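Local coordinates for THUMP domain-containing protein (Pyrococcus horikoshii, PDB 1VBK), which is of unknown function in detail but, as a THUMP-containing relative of the thiamine-biosynthesis protein ThiI, probably binds RNA and ATP, at residues 28-33 against 49-54; 60-65 against 166-171; 125-130 against 154-159; 191-196 against 296-301; 197-202 against 225-230. All blocks are in the same frame, centred on the assembly; numbering follows the deposited sequence.

Contact 1: residues 28-33 against 49-54; sequences NNIREA and GRIIVK
Chi1 of -73° sets CG1 of Ile30 opposite its own carbonyl carbon, and the extended chi2 of 172° carries CD1 straight off the helix toward the strand. Ile51 uses the same rotamer from the other side, so the two isoleucines meet tip to tip. CD1 of Ile30 stands 4.1 Å from both CG2 and CD1 of Ile51, facing the ends of both its branches. The shorter branch of Ile30 has a separate partner: its CG2 lies 4.2 Å from CG2 of Val53, two residues farther along the same strand face. The contact is thus wholly apolar and buried. On another side of the helix, Arg31 NH1 forms a salt bridge of 2.8 Å with Glu32 OE2. Within the ferredoxin-like domain, helix 19-36 lies over strand 50-54, which pairs antiparallel with strands 3-8 and 43-47; Leu65 of helix 58-65 packs beside Ile30 and Val53.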
# COMPACT_ATOMS: atom_id res chain seq x y z
N ASN A 28 2.40 -11.34 16.49
CA ASN A 28 1.89 -10.02 16.85
C ASN A 28 0.38 -10.10 17.05
O ASN A 28 -0.16 -9.60 18.03
CB ASN A 28 2.19 -9.01 15.75
CG ASN A 28 1.53 -7.66 16.00
OD1 ASN A 28 2.00 -6.87 16.81
ND2 ASN A 28 0.42 -7.41 15.32
N ASN A 29 -0.30 -10.73 16.10
CA ASN A 29 -1.75 -10.88 16.16
C ASN A 29 -2.19 -11.76 17.33
O ASN A 29 -3.23 -11.53 17.94
CB ASN A 29 -2.26 -11.43 14.83
CG ASN A 29 -1.90 -10.54 13.65
OD1 ASN A 29 -1.54 -9.37 13.84
ND2 ASN A 29 -2.01 -11.07 12.43
N ILE A 30 -1.38 -12.77 17.65
CA ILE A 30 -1.68 -13.67 18.76
C ILE A 30 -1.57 -12.88 20.07
O ILE A 30 -2.41 -13.03 20.96
CB ILE A 30 -0.70 -14.87 18.76
CG1 ILE A 30 -1.07 -15.82 17.61
CG2 ILE A 30 -0.73 -15.59 20.11
CD1 ILE A 30 -0.09 -16.94 17.37
N ARG A 31 -0.54 -12.05 20.19
CA ARG A 31 -0.37 -11.23 21.39
C ARG A 31 -1.56 -10.29 21.56
O ARG A 31 -2.12 -10.16 22.65
CB ARG A 31 0.92 -10.41 21.31
CG ARG A 31 1.12 -9.48 22.50
CD ARG A 31 2.33 -8.58 22.30
NE ARG A 31 2.21 -7.80 21.07
CZ ARG A 31 1.33 -6.82 20.88
NH1 ARG A 31 0.47 -6.49 21.84
NH2 ARG A 31 1.29 -6.18 19.72
N GLU A 32 -1.93 -9.62 20.47
CA GLU A 32 -3.05 -8.69 20.49
C GLU A 32 -4.34 -9.37 20.93
O GLU A 32 -5.11 -8.82 21.71
CB GLU A 32 -3.25 -8.07 19.10
CG GLU A 32 -2.26 -6.97 18.77
CD GLU A 32 -2.50 -5.71 19.58
OE1 GLU A 32 -3.63 -5.16 19.51
OE2 GLU A 32 -1.58 -5.27 20.30
N ALA A 33 -4.56 -10.58 20.43
CA ALA A 33 -5.76 -11.34 20.77
C ALA A 33 -5.82 -11.70 22.26
O ALA A 33 -6.85 -11.50 22.91
CB ALA A 33 -5.83 -12.61 19.94
N GLY A 49 9.27 -23.85 12.93
CA GLY A 49 7.98 -23.93 12.26
C GLY A 49 6.75 -23.98 13.14
O GLY A 49 5.64 -24.16 12.64
N ARG A 50 6.94 -23.82 14.44
CA ARG A 50 5.84 -23.84 15.40
C ARG A 50 5.89 -22.59 16.27
O ARG A 50 6.95 -22.00 16.47
CB ARG A 50 5.97 -25.05 16.34
CG ARG A 50 5.67 -26.40 15.72
CD ARG A 50 4.17 -26.61 15.63
NE ARG A 50 3.81 -28.01 15.43
CZ ARG A 50 3.90 -28.65 14.27
NH1 ARG A 50 4.33 -28.03 13.19
NH2 ARG A 50 3.53 -29.93 14.20
N ILE A 51 4.73 -22.19 16.77
CA ILE A 51 4.66 -21.07 17.68
C ILE A 51 4.20 -21.68 19.00
O ILE A 51 3.26 -22.49 19.03
CB ILE A 51 3.67 -19.99 17.22
CG1 ILE A 51 4.33 -19.13 16.14
CG2 ILE A 51 3.25 -19.11 18.41
CD1 ILE A 51 3.39 -18.13 15.48
N ILE A 52 4.89 -21.33 20.07
CA ILE A 52 4.55 -21.84 21.38
C ILE A 52 4.14 -20.67 22.25
O ILE A 52 4.85 -19.66 22.32
CB ILE A 52 5.76 -22.55 22.05
CG1 ILE A 52 6.20 -23.77 21.23
CG2 ILE A 52 5.40 -22.96 23.48
CD1 ILE A 52 5.18 -24.90 21.16
N VAL A 53 2.99 -20.81 22.91
CA VAL A 53 2.51 -19.79 23.83
C VAL A 53 2.62 -20.40 25.22
O VAL A 53 1.88 -21.33 25.53
CB VAL A 53 1.03 -19.43 23.57
CG1 VAL A 53 0.56 -18.40 24.59
CG2 VAL A 53 0.85 -18.90 22.17
N LYS A 54 3.55 -19.91 26.04
CA LYS A 54 3.66 -20.43 27.40
C LYS A 54 2.62 -19.71 28.23
O LYS A 54 2.66 -18.48 28.35
CB LYS A 54 5.06 -20.17 27.98
CG LYS A 54 6.15 -21.12 27.51
CD LYS A 54 7.47 -20.78 28.19
CE LYS A 54 8.58 -21.73 27.80
NZ LYS A 54 9.90 -21.28 28.33

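Contact 2: residues 60-65 against 166-171; sequences EAANVL and EKIKGW
Ala62 and Asn63 present helix 58-65 of the ThiI ferredoxin-like domain to Ile168, which belongs to the short strand 168-169 paired antiparallel with strand 71-81 of the same sheet. Along the helix, Ala62 comes first and points at the strand, its CB 4.0 Å from CD1 of Ile168; Ile74 and Pro76 also pack on this small methyl. Asn63 reaches in from the rim. Its side chain crosses that of Ile168 at about a right angle and lays ND2 4.0 Å from CD1, a van der Waals touch, while OD1 is engaged by Lys59 NZ. Farther along, Leu65 packs on Ile74 and Val6 of the sheet. Ala62 and Asn63 share a single methyl: in Ile168, chi1 of -51° swings CG1 to the side of the backbone N, and the extended chi2 of 174° carries CD1 as far as the helix. Beyond the strand, Trp171 meets Arg304 in a cation-pi contact, and the same guanidinium holds the backbone, NH2 bonding to Lys169 O and NH1 to Gly170 O.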
# COMPACT_ATOMS: atom_id res chain seq x y z
N GLU A 60 -8.12 -21.53 27.73
CA GLU A 60 -8.69 -20.22 27.43
C GLU A 60 -7.98 -19.56 26.26
O GLU A 60 -8.61 -18.93 25.41
CB GLU A 60 -8.60 -19.31 28.65
CG GLU A 60 -9.46 -18.07 28.55
CD GLU A 60 -9.40 -17.21 29.79
OE1 GLU A 60 -9.35 -17.78 30.90
OE2 GLU A 60 -9.40 -15.97 29.66
N ALA A 61 -6.66 -19.69 26.22
CA ALA A 61 -5.87 -19.10 25.14
C ALA A 61 -6.24 -19.78 23.82
O ALA A 61 -6.47 -19.11 22.81
CB ALA A 61 -4.39 -19.28 25.42
N ALA A 62 -6.30 -21.10 23.83
CA ALA A 62 -6.63 -21.86 22.63
C ALA A 62 -7.97 -21.44 22.03
O ALA A 62 -8.11 -21.31 20.82
CB ALA A 62 -6.62 -23.36 22.94
N ASN A 63 -8.97 -21.23 22.89
CA ASN A 63 -10.29 -20.84 22.42
C ASN A 63 -10.31 -19.46 21.77
O ASN A 63 -11.13 -19.21 20.89
CB ASN A 63 -11.30 -20.90 23.57
CG ASN A 63 -11.72 -22.33 23.89
OD1 ASN A 63 -12.42 -22.57 24.87
ND2 ASN A 63 -11.28 -23.28 23.07
N VAL A 64 -9.42 -18.58 22.20
CA VAL A 64 -9.33 -17.24 21.61
C VAL A 64 -8.58 -17.34 20.28
O VAL A 64 -9.02 -16.79 19.27
CB VAL A 64 -8.53 -16.27 22.52
CG1 VAL A 64 -8.18 -15.00 21.75
CG2 VAL A 64 -9.35 -15.94 23.77
N LEU A 65 -7.47 -18.06 20.29
CA LEU A 65 -6.64 -18.20 19.10
C LEU A 65 -7.33 -18.84 17.90
O LEU A 65 -6.86 -18.73 16.77
CB LEU A 65 -5.35 -18.96 19.45
CG LEU A 65 -4.50 -18.20 20.48
CD1 LEU A 65 -3.14 -18.86 20.62
CD2 LEU A 65 -4.33 -16.75 20.04
N GLU A 166 -5.80 -32.75 22.60
CA GLU A 166 -6.71 -31.90 21.83
C GLU A 166 -6.02 -31.17 20.67
O GLU A 166 -4.92 -30.64 20.81
CB GLU A 166 -7.38 -30.87 22.75
CG GLU A 166 -8.36 -29.93 22.04
CD GLU A 166 -9.20 -29.10 23.00
OE1 GLU A 166 -8.63 -28.29 23.77
OE2 GLU A 166 -10.44 -29.25 22.98
N LYS A 167 -6.68 -31.16 19.52
CA LYS A 167 -6.16 -30.52 18.32
C LYS A 167 -7.33 -29.77 17.70
O LYS A 167 -8.14 -30.36 16.98
CB LYS A 167 -5.63 -31.58 17.36
CG LYS A 167 -4.91 -31.05 16.14
CD LYS A 167 -4.26 -32.21 15.41
CE LYS A 167 -3.47 -31.75 14.20
NZ LYS A 167 -2.86 -32.92 13.51
N ILE A 168 -7.41 -28.48 17.99
CA ILE A 168 -8.49 -27.62 17.51
C ILE A 168 -8.18 -27.04 16.14
O ILE A 168 -7.12 -26.44 15.93
CB ILE A 168 -8.74 -26.44 18.48
CG1 ILE A 168 -8.92 -26.97 19.90
CG2 ILE A 168 -9.98 -25.67 18.05
CD1 ILE A 168 -9.04 -25.88 20.95
N LYS A 169 -9.11 -27.20 15.21
CA LYS A 169 -8.94 -26.70 13.85
C LYS A 169 -9.07 -25.17 13.82
O LYS A 169 -10.04 -24.61 14.33
CB LYS A 169 -9.99 -27.35 12.94
CG LYS A 169 -9.87 -27.00 11.46
CD LYS A 169 -10.93 -27.75 10.65
CE LYS A 169 -10.85 -27.40 9.17
NZ LYS A 169 -11.87 -28.14 8.37
N GLY A 170 -8.08 -24.51 13.23
CA GLY A 170 -8.12 -23.07 13.13
C GLY A 170 -8.87 -22.70 11.86
O GLY A 170 -9.44 -23.56 11.20
N TRP A 171 -8.87 -21.42 11.51
CA TRP A 171 -9.56 -20.98 10.30
C TRP A 171 -8.70 -21.06 9.07
O TRP A 171 -9.18 -20.89 7.95
CB TRP A 171 -10.06 -19.54 10.45
CG TRP A 171 -11.44 -19.45 11.03
CD1 TRP A 171 -11.78 -19.34 12.34
CD2 TRP A 171 -12.66 -19.48 10.29
NE1 TRP A 171 -13.15 -19.30 12.47
CE2 TRP A 171 -13.71 -19.39 11.23
CE3 TRP A 171 -12.98 -19.58 8.93
CZ2 TRP A 171 -15.06 -19.39 10.85
CZ3 TRP A 171 -14.32 -19.58 8.55
CH2 TRP A 171 -15.34 -19.49 9.51

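Contact 3: residues 125-130 against 154-159; sequences LEIQAK and IEIMQG
In the THUMP domain, Ile127 on helix 124-138 docks against Ile154 and Ile156, two residues on one face of strand 150-157. CD1 of Ile127 and CD1 of Ile156 reach toward each other tip to tip and stop at 3.4 Å, closer than usual van der Waals contact, so the packing is tight here. The other branch, CG2 of Ile127, lies 4.1 Å from CD1 of Ile154, whose side chain crosses it obliquely. In Ile127, chi1 of -66° turns CG1 toward Ile156 and CG2 toward Ile154. The helix follows strand 108-115, the parallel neighbour of 150-157, and lies on the layer these strands form; Gln128 OE1 accepts a bond from the backbone N of Ala113 on that neighbour. Phe120 touches both Ile127 and Ile156, and Ile87 of helix 84-102 packs on the two strand isoleucines. Between them Glu155 faces the other way, with OE1 in a salt bridge to Arg50 NE and OE2 in one to Arg7 NE.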
# COMPACT_ATOMS: atom_id res chain seq x y z
N LEU A 125 7.91 -43.21 14.80
CA LEU A 125 7.19 -44.47 14.87
C LEU A 125 7.60 -45.30 16.09
O LEU A 125 6.79 -46.06 16.63
CB LEU A 125 7.39 -45.27 13.58
CG LEU A 125 6.87 -44.56 12.33
CD1 LEU A 125 7.10 -45.46 11.12
CD2 LEU A 125 5.39 -44.22 12.47
N GLU A 126 8.86 -45.16 16.52
CA GLU A 126 9.33 -45.89 17.69
C GLU A 126 8.65 -45.29 18.92
O GLU A 126 8.23 -46.00 19.83
CB GLU A 126 10.86 -45.78 17.82
CG GLU A 126 11.64 -46.54 16.75
CD GLU A 126 13.15 -46.46 16.93
OE1 GLU A 126 13.72 -45.35 16.82
OE2 GLU A 126 13.78 -47.51 17.17
N ILE A 127 8.55 -43.96 18.95
CA ILE A 127 7.90 -43.27 20.06
C ILE A 127 6.44 -43.71 20.14
O ILE A 127 5.94 -44.04 21.22
CB ILE A 127 7.97 -41.74 19.88
CG1 ILE A 127 9.42 -41.27 19.96
CG2 ILE A 127 7.12 -41.06 20.95
CD1 ILE A 127 9.62 -39.81 19.53
N GLN A 128 5.76 -43.70 19.00
CA GLN A 128 4.35 -44.10 18.96
C GLN A 128 4.16 -45.52 19.49
O GLN A 128 3.24 -45.79 20.27
CB GLN A 128 3.81 -43.99 17.53
CG GLN A 128 3.85 -42.56 17.01
CD GLN A 128 3.28 -42.39 15.61
OE1 GLN A 128 3.33 -41.29 15.05
NE2 GLN A 128 2.74 -43.47 15.04
N ALA A 129 5.03 -46.44 19.07
CA ALA A 129 4.93 -47.83 19.50
C ALA A 129 5.17 -48.00 21.00
O ALA A 129 4.42 -48.71 21.67
CB ALA A 129 5.92 -48.70 18.72
N LYS A 130 6.21 -47.36 21.51
CA LYS A 130 6.56 -47.45 22.93
C LYS A 130 5.51 -46.81 23.84
O LYS A 130 5.16 -47.37 24.88
CB LYS A 130 7.92 -46.80 23.18
CG LYS A 130 9.10 -47.51 22.55
CD LYS A 130 9.39 -48.83 23.23
CE LYS A 130 10.77 -49.35 22.86
NZ LYS A 130 11.14 -50.53 23.70
N ILE A 154 2.40 -36.08 20.35
CA ILE A 154 3.68 -35.81 20.98
C ILE A 154 4.62 -35.10 20.01
O ILE A 154 4.93 -35.62 18.95
CB ILE A 154 4.36 -37.12 21.45
CG1 ILE A 154 3.43 -37.89 22.39
CG2 ILE A 154 5.70 -36.81 22.13
CD1 ILE A 154 3.95 -39.27 22.79
N GLU A 155 5.05 -33.90 20.38
CA GLU A 155 5.97 -33.15 19.54
C GLU A 155 7.23 -32.90 20.35
O GLU A 155 7.17 -32.39 21.47
CB GLU A 155 5.33 -31.82 19.10
CG GLU A 155 4.18 -32.02 18.12
CD GLU A 155 3.65 -30.72 17.55
OE1 GLU A 155 4.41 -29.73 17.50
OE2 GLU A 155 2.48 -30.70 17.12
N ILE A 156 8.38 -33.29 19.80
CA ILE A 156 9.65 -33.11 20.49
C ILE A 156 10.47 -32.04 19.78
O ILE A 156 10.67 -32.10 18.57
CB ILE A 156 10.44 -34.43 20.55
CG1 ILE A 156 9.54 -35.53 21.13
CG2 ILE A 156 11.69 -34.25 21.42
CD1 ILE A 156 10.20 -36.88 21.23
N MET A 157 10.94 -31.08 20.55
CA MET A 157 11.70 -29.98 19.98
C MET A 157 12.71 -29.45 20.98
O MET A 157 12.35 -29.04 22.09
CB MET A 157 10.71 -28.88 19.56
CG MET A 157 11.32 -27.61 19.01
SD MET A 157 10.03 -26.57 18.28
CE MET A 157 9.20 -25.96 19.75
N GLN A 158 13.98 -29.47 20.59
CA GLN A 158 15.06 -28.98 21.44
C GLN A 158 15.00 -29.46 22.89
O GLN A 158 14.96 -28.65 23.81
CB GLN A 158 15.09 -27.44 21.42
CG GLN A 158 15.25 -26.86 20.03
CD GLN A 158 15.35 -25.34 20.03
OE1 GLN A 158 15.33 -24.71 18.98
NE2 GLN A 158 15.47 -24.75 21.21
N GLY A 159 15.00 -30.78 23.08
CA GLY A 159 14.98 -31.33 24.43
C GLY A 159 13.69 -31.25 25.23
O GLY A 159 13.66 -31.66 26.40

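Contact 4: residues 191-196 against 296-301; sequences SALAIF and EYIKSV
Leu193 and Phe196, one turn apart on helix 189-200, face Ile298 and Val301 of the C-terminal helix 295-305. Both residues of the first helix carry CG anti to the backbone N, with chi1 of 177° in Leu193 and 178° in Phe196, which throws the side chains out from the helix toward its partner. The two methyls of Leu193 then divide: CD2 comes within 4.3 Å of Ile298 CG2, and CD1 lies 4.3 Å from CG1 of Val301. That same valine methyl also approaches the ring of Phe196 obliquely, 3.8 Å from CE1, as the two side chains slide past each other in opposite directions. CG1 of Val301 thus touches both residues. Its other branch, CG2, lies 3.7 Å above one face of the Tyr297 ring, offset toward the rim, and also touches Leu197, while Tyr297 OH bonds to Lys200 NZ. The axes of the short helix segments approach to 11.9 Å at closest; crossing near a right angle (98°), they share only a small apolar patch. Around it, the Phe196 ring makes edge-to-face contacts with Trp171, Tyr230 and Phe69, Leu305 of helix 295-305 packs on it, and Leu227 of helix 215-228 lies against Ala192 and Phe196, so that helix 189-200 packs on both helices 215-228 and 295-305.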
# COMPACT_ATOMS: atom_id res chain seq x y z
N SER A 191 -21.79 -7.33 3.02
CA SER A 191 -20.52 -6.60 2.95
C SER A 191 -19.65 -7.00 4.15
O SER A 191 -18.42 -6.96 4.07
CB SER A 191 -20.77 -5.09 2.93
OG SER A 191 -21.58 -4.66 4.00
N ALA A 192 -20.29 -7.38 5.25
CA ALA A 192 -19.56 -7.79 6.45
C ALA A 192 -18.86 -9.12 6.18
O ALA A 192 -17.72 -9.32 6.59
CB ALA A 192 -20.51 -7.93 7.63
N LEU A 193 -19.56 -10.01 5.47
CA LEU A 193 -19.01 -11.32 5.11
C LEU A 193 -17.88 -11.14 4.11
O LEU A 193 -16.89 -11.87 4.13
CB LEU A 193 -20.10 -12.21 4.50
CG LEU A 193 -19.66 -13.59 4.02
CD1 LEU A 193 -19.06 -14.39 5.18
CD2 LEU A 193 -20.85 -14.33 3.44
N ALA A 194 -18.03 -10.15 3.23
CA ALA A 194 -17.02 -9.85 2.23
C ALA A 194 -15.73 -9.45 2.96
O ALA A 194 -14.64 -9.89 2.60
CB ALA A 194 -17.49 -8.71 1.34
N ILE A 195 -15.88 -8.62 3.98
CA ILE A 195 -14.73 -8.17 4.77
C ILE A 195 -14.10 -9.34 5.52
O ILE A 195 -12.88 -9.47 5.56
CB ILE A 195 -15.15 -7.07 5.77
CG1 ILE A 195 -15.51 -5.80 4.99
CG2 ILE A 195 -14.03 -6.81 6.77
CD1 ILE A 195 -16.08 -4.68 5.83
N PHE A 196 -14.94 -10.19 6.09
CA PHE A 196 -14.44 -11.35 6.82
C PHE A 196 -13.58 -12.22 5.90
O PHE A 196 -12.49 -12.65 6.28
CB PHE A 196 -15.63 -12.15 7.38
CG PHE A 196 -15.23 -13.41 8.11
CD1 PHE A 196 -14.91 -14.57 7.41
CD2 PHE A 196 -15.16 -13.43 9.50
CE1 PHE A 196 -14.53 -15.73 8.08
CE2 PHE A 196 -14.78 -14.59 10.18
CZ PHE A 196 -14.47 -15.75 9.47
N GLU A 296 -19.14 -22.95 -3.36
CA GLU A 296 -19.05 -23.96 -2.31
C GLU A 296 -18.18 -23.50 -1.15
O GLU A 296 -18.45 -23.82 0.01
CB GLU A 296 -18.50 -25.27 -2.88
CG GLU A 296 -19.43 -25.95 -3.88
CD GLU A 296 -20.82 -26.16 -3.33
OE1 GLU A 296 -20.95 -26.75 -2.23
OE2 GLU A 296 -21.80 -25.74 -3.99
N TYR A 297 -17.13 -22.75 -1.46
CA TYR A 297 -16.24 -22.24 -0.42
C TYR A 297 -16.98 -21.26 0.47
O TYR A 297 -16.94 -21.36 1.70
CB TYR A 297 -15.04 -21.53 -1.05
CG TYR A 297 -14.24 -20.71 -0.06
CD1 TYR A 297 -13.57 -21.33 1.00
CD2 TYR A 297 -14.17 -19.32 -0.16
CE1 TYR A 297 -12.85 -20.58 1.93
CE2 TYR A 297 -13.46 -18.56 0.76
CZ TYR A 297 -12.80 -19.20 1.81
OH TYR A 297 -12.10 -18.45 2.72
N ILE A 298 -17.65 -20.29 -0.14
CA ILE A 298 -18.39 -19.29 0.61
C ILE A 298 -19.43 -19.95 1.52
O ILE A 298 -19.63 -19.53 2.66
CB ILE A 298 -19.10 -18.29 -0.33
CG1 ILE A 298 -18.04 -17.52 -1.14
CG2 ILE A 298 -19.97 -17.33 0.48
CD1 ILE A 298 -18.62 -16.50 -2.11
N LYS A 299 -20.08 -20.99 1.02
CA LYS A 299 -21.09 -21.71 1.80
C LYS A 299 -20.43 -22.34 3.02
O LYS A 299 -20.98 -22.29 4.13
CB LYS A 299 -21.74 -22.81 0.95
CG LYS A 299 -22.35 -22.32 -0.36
CD LYS A 299 -23.50 -21.36 -0.14
CE LYS A 299 -24.68 -22.05 0.53
NZ LYS A 299 -25.84 -21.12 0.68
N SER A 300 -19.26 -22.93 2.83
CA SER A 300 -18.55 -23.57 3.93
C SER A 300 -18.24 -22.55 5.03
O SER A 300 -18.40 -22.84 6.21
CB SER A 300 -17.25 -24.22 3.44
OG SER A 300 -16.28 -23.23 3.09
N VAL A 301 -17.81 -21.36 4.63
CA VAL A 301 -17.50 -20.31 5.60
C VAL A 301 -18.76 -19.93 6.35
O VAL A 301 -18.76 -19.87 7.58
CB VAL A 301 -16.93 -19.06 4.91
CG1 VAL A 301 -16.74 -17.95 5.94
CG2 VAL A 301 -15.61 -19.39 4.24

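Contact 5: residues 197-202 against 225-230; sequences LMMKRG and NLLKRY
Met199 O accepts the N-H of Gly202 at 2.8 Å, a bond that helps close helix 189-200 just where the Met199 side chain sets out for Leu227 and Tyr230. Gly202, at positive phi, is the C-prime residue of a Schellman motif, completed by Val203 N bonding to Met198 O. Met199 itself runs extended as far as SD and then bends, chi3 -87°, which turns CE onto CD2 of Leu227 at 3.9 Å; the two side chains meet obliquely. Leu227 leaves its backbone alongside the contact; its chi2 of 172° extends CD1 and leaves CD2 as the branch turned to Met199 CE. Before the bend, SD passes 4.1 Å from the carbonyl O of Tyr230, so the sulfur packs on backbone and the methyl on a side chain. That stretch of chain is held by Tyr230 N bonding to Leu227 O at 2.9 Å and by Arg67 NE on Arg229 O. The tyrosine ring itself leads away from Met199, to Arg67 and Leu305. Helices 189-200 and 215-228 follow strands 181-185 and 204-210, and here their C-terminal ends meet, as in two successive beta-alpha-beta crossovers of a parallel alpha/beta sheet, consistent with the HUP-type domain of ThiI relatives.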
# COMPACT_ATOMS: atom_id res chain seq x y z
N LEU A 197 -14.07 -12.47 4.69
CA LEU A 197 -13.34 -13.30 3.73
C LEU A 197 -11.98 -12.72 3.34
O LEU A 197 -11.02 -13.46 3.13
CB LEU A 197 -14.19 -13.51 2.48
CG LEU A 197 -15.49 -14.32 2.69
CD1 LEU A 197 -16.35 -14.24 1.44
CD2 LEU A 197 -15.14 -15.76 3.03
N MET A 198 -11.90 -11.40 3.24
CA MET A 198 -10.64 -10.75 2.88
C MET A 198 -9.64 -10.74 4.04
O MET A 198 -8.44 -10.88 3.83
CB MET A 198 -10.90 -9.33 2.38
CG MET A 198 -11.67 -9.27 1.07
SD MET A 198 -10.84 -10.17 -0.25
CE MET A 198 -9.44 -9.10 -0.57
N MET A 199 -10.13 -10.58 5.26
CA MET A 199 -9.24 -10.60 6.41
C MET A 199 -8.61 -12.00 6.48
O MET A 199 -7.42 -12.15 6.78
CB MET A 199 -10.00 -10.31 7.70
CG MET A 199 -10.44 -8.86 7.84
SD MET A 199 -11.09 -8.48 9.48
CE MET A 199 -12.79 -8.92 9.26
N LYS A 200 -9.41 -13.01 6.17
CA LYS A 200 -8.96 -14.40 6.18
C LYS A 200 -7.83 -14.61 5.18
O LYS A 200 -7.00 -15.51 5.33
CB LYS A 200 -10.13 -15.34 5.86
CG LYS A 200 -9.79 -16.83 5.84
CD LYS A 200 -11.05 -17.67 5.57
CE LYS A 200 -10.74 -19.15 5.45
NZ LYS A 200 -9.87 -19.45 4.28
N ARG A 201 -7.80 -13.78 4.14
CA ARG A 201 -6.75 -13.86 3.12
C ARG A 201 -5.56 -12.99 3.52
O ARG A 201 -4.72 -12.63 2.69
CB ARG A 201 -7.31 -13.43 1.76
CG ARG A 201 -8.42 -14.34 1.24
CD ARG A 201 -9.08 -13.78 -0.02
NE ARG A 201 -8.16 -13.68 -1.15
CZ ARG A 201 -7.83 -14.71 -1.93
NH1 ARG A 201 -8.34 -15.91 -1.71
NH2 ARG A 201 -7.00 -14.53 -2.95
N GLY A 202 -5.48 -12.66 4.81
CA GLY A 202 -4.38 -11.87 5.32
C GLY A 202 -4.43 -10.37 5.12
O GLY A 202 -3.43 -9.68 5.33
N ASN A 225 -18.89 -4.98 15.41
CA ASN A 225 -18.57 -5.59 16.70
C ASN A 225 -18.33 -7.09 16.57
O ASN A 225 -17.49 -7.65 17.27
CB ASN A 225 -19.69 -5.34 17.72
CG ASN A 225 -19.77 -3.90 18.15
OD1 ASN A 225 -18.77 -3.29 18.54
ND2 ASN A 225 -20.97 -3.33 18.09
N LEU A 226 -19.07 -7.74 15.68
CA LEU A 226 -18.92 -9.17 15.45
C LEU A 226 -17.62 -9.43 14.68
O LEU A 226 -16.88 -10.36 14.99
CB LEU A 226 -20.10 -9.71 14.64
CG LEU A 226 -21.48 -9.67 15.31
CD1 LEU A 226 -22.53 -10.13 14.32
CD2 LEU A 226 -21.48 -10.57 16.54
N LEU A 227 -17.35 -8.60 13.67
CA LEU A 227 -16.14 -8.73 12.86
C LEU A 227 -14.88 -8.44 13.66
O LEU A 227 -13.83 -9.03 13.40
CB LEU A 227 -16.20 -7.77 11.66
CG LEU A 227 -17.13 -8.12 10.50
CD1 LEU A 227 -17.20 -6.97 9.51
CD2 LEU A 227 -16.63 -9.39 9.82
N LYS A 228 -14.98 -7.55 14.64
CA LYS A 228 -13.83 -7.19 15.44
C LYS A 228 -13.19 -8.39 16.13
O LYS A 228 -11.97 -8.42 16.33
CB LYS A 228 -14.22 -6.13 16.48
CG LYS A 228 -13.07 -5.19 16.82
CD LYS A 228 -13.47 -4.13 17.84
CE LYS A 228 -12.37 -3.09 17.98
NZ LYS A 228 -11.03 -3.71 18.16
N ARG A 229 -14.00 -9.38 16.49
CA ARG A 229 -13.51 -10.58 17.18
C ARG A 229 -12.65 -11.46 16.28
O ARG A 229 -12.20 -12.53 16.70
CB ARG A 229 -14.69 -11.40 17.69
CG ARG A 229 -15.61 -10.65 18.63
CD ARG A 229 -16.81 -11.51 19.03
NE ARG A 229 -16.42 -12.71 19.77
CZ ARG A 229 -16.47 -13.94 19.28
NH1 ARG A 229 -16.89 -14.15 18.04
NH2 ARG A 229 -16.12 -14.97 20.03
N TYR A 230 -12.43 -11.01 15.05
CA TYR A 230 -11.64 -11.75 14.07
C TYR A 230 -10.63 -10.81 13.40
O TYR A 230 -10.06 -11.14 12.37
CB TYR A 230 -12.55 -12.31 12.98
CG TYR A 230 -13.42 -13.47 13.41
CD1 TYR A 230 -12.94 -14.78 13.40
CD2 TYR A 230 -14.74 -13.26 13.83
CE1 TYR A 230 -13.73 -15.85 13.79
CE2 TYR A 230 -15.54 -14.33 14.23
CZ TYR A 230 -15.03 -15.61 14.20
OH TYR A 230 -15.82 -16.67 14.60

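Overall arrangement
Contacts 1, 2 and 3 come first along the chain and reach one mixed sheet. Contacts 1 and 2, with centres about 12 Å apart, touch through Ile30 and Leu65 in the ferredoxin-like domain. Contact 3 lies within the sequence spanned by contact 2, in the THUMP domain, yet the Arg50-Glu155 salt bridge ties it to contact 1. Contacts 4 and 5 share helix 189-200 beside the separate parallel sheet, centres about 10 Å apart, and contact 5 falls within the span of contact 4. Trp171 joins the two halves, reaching from contact 2 to Phe196 and Val301 of contact 4 and to Tyr230 of contact 5. Contacts 3 and 4, about 39 Å apart between centres, lie on opposite sides of an elongated chain.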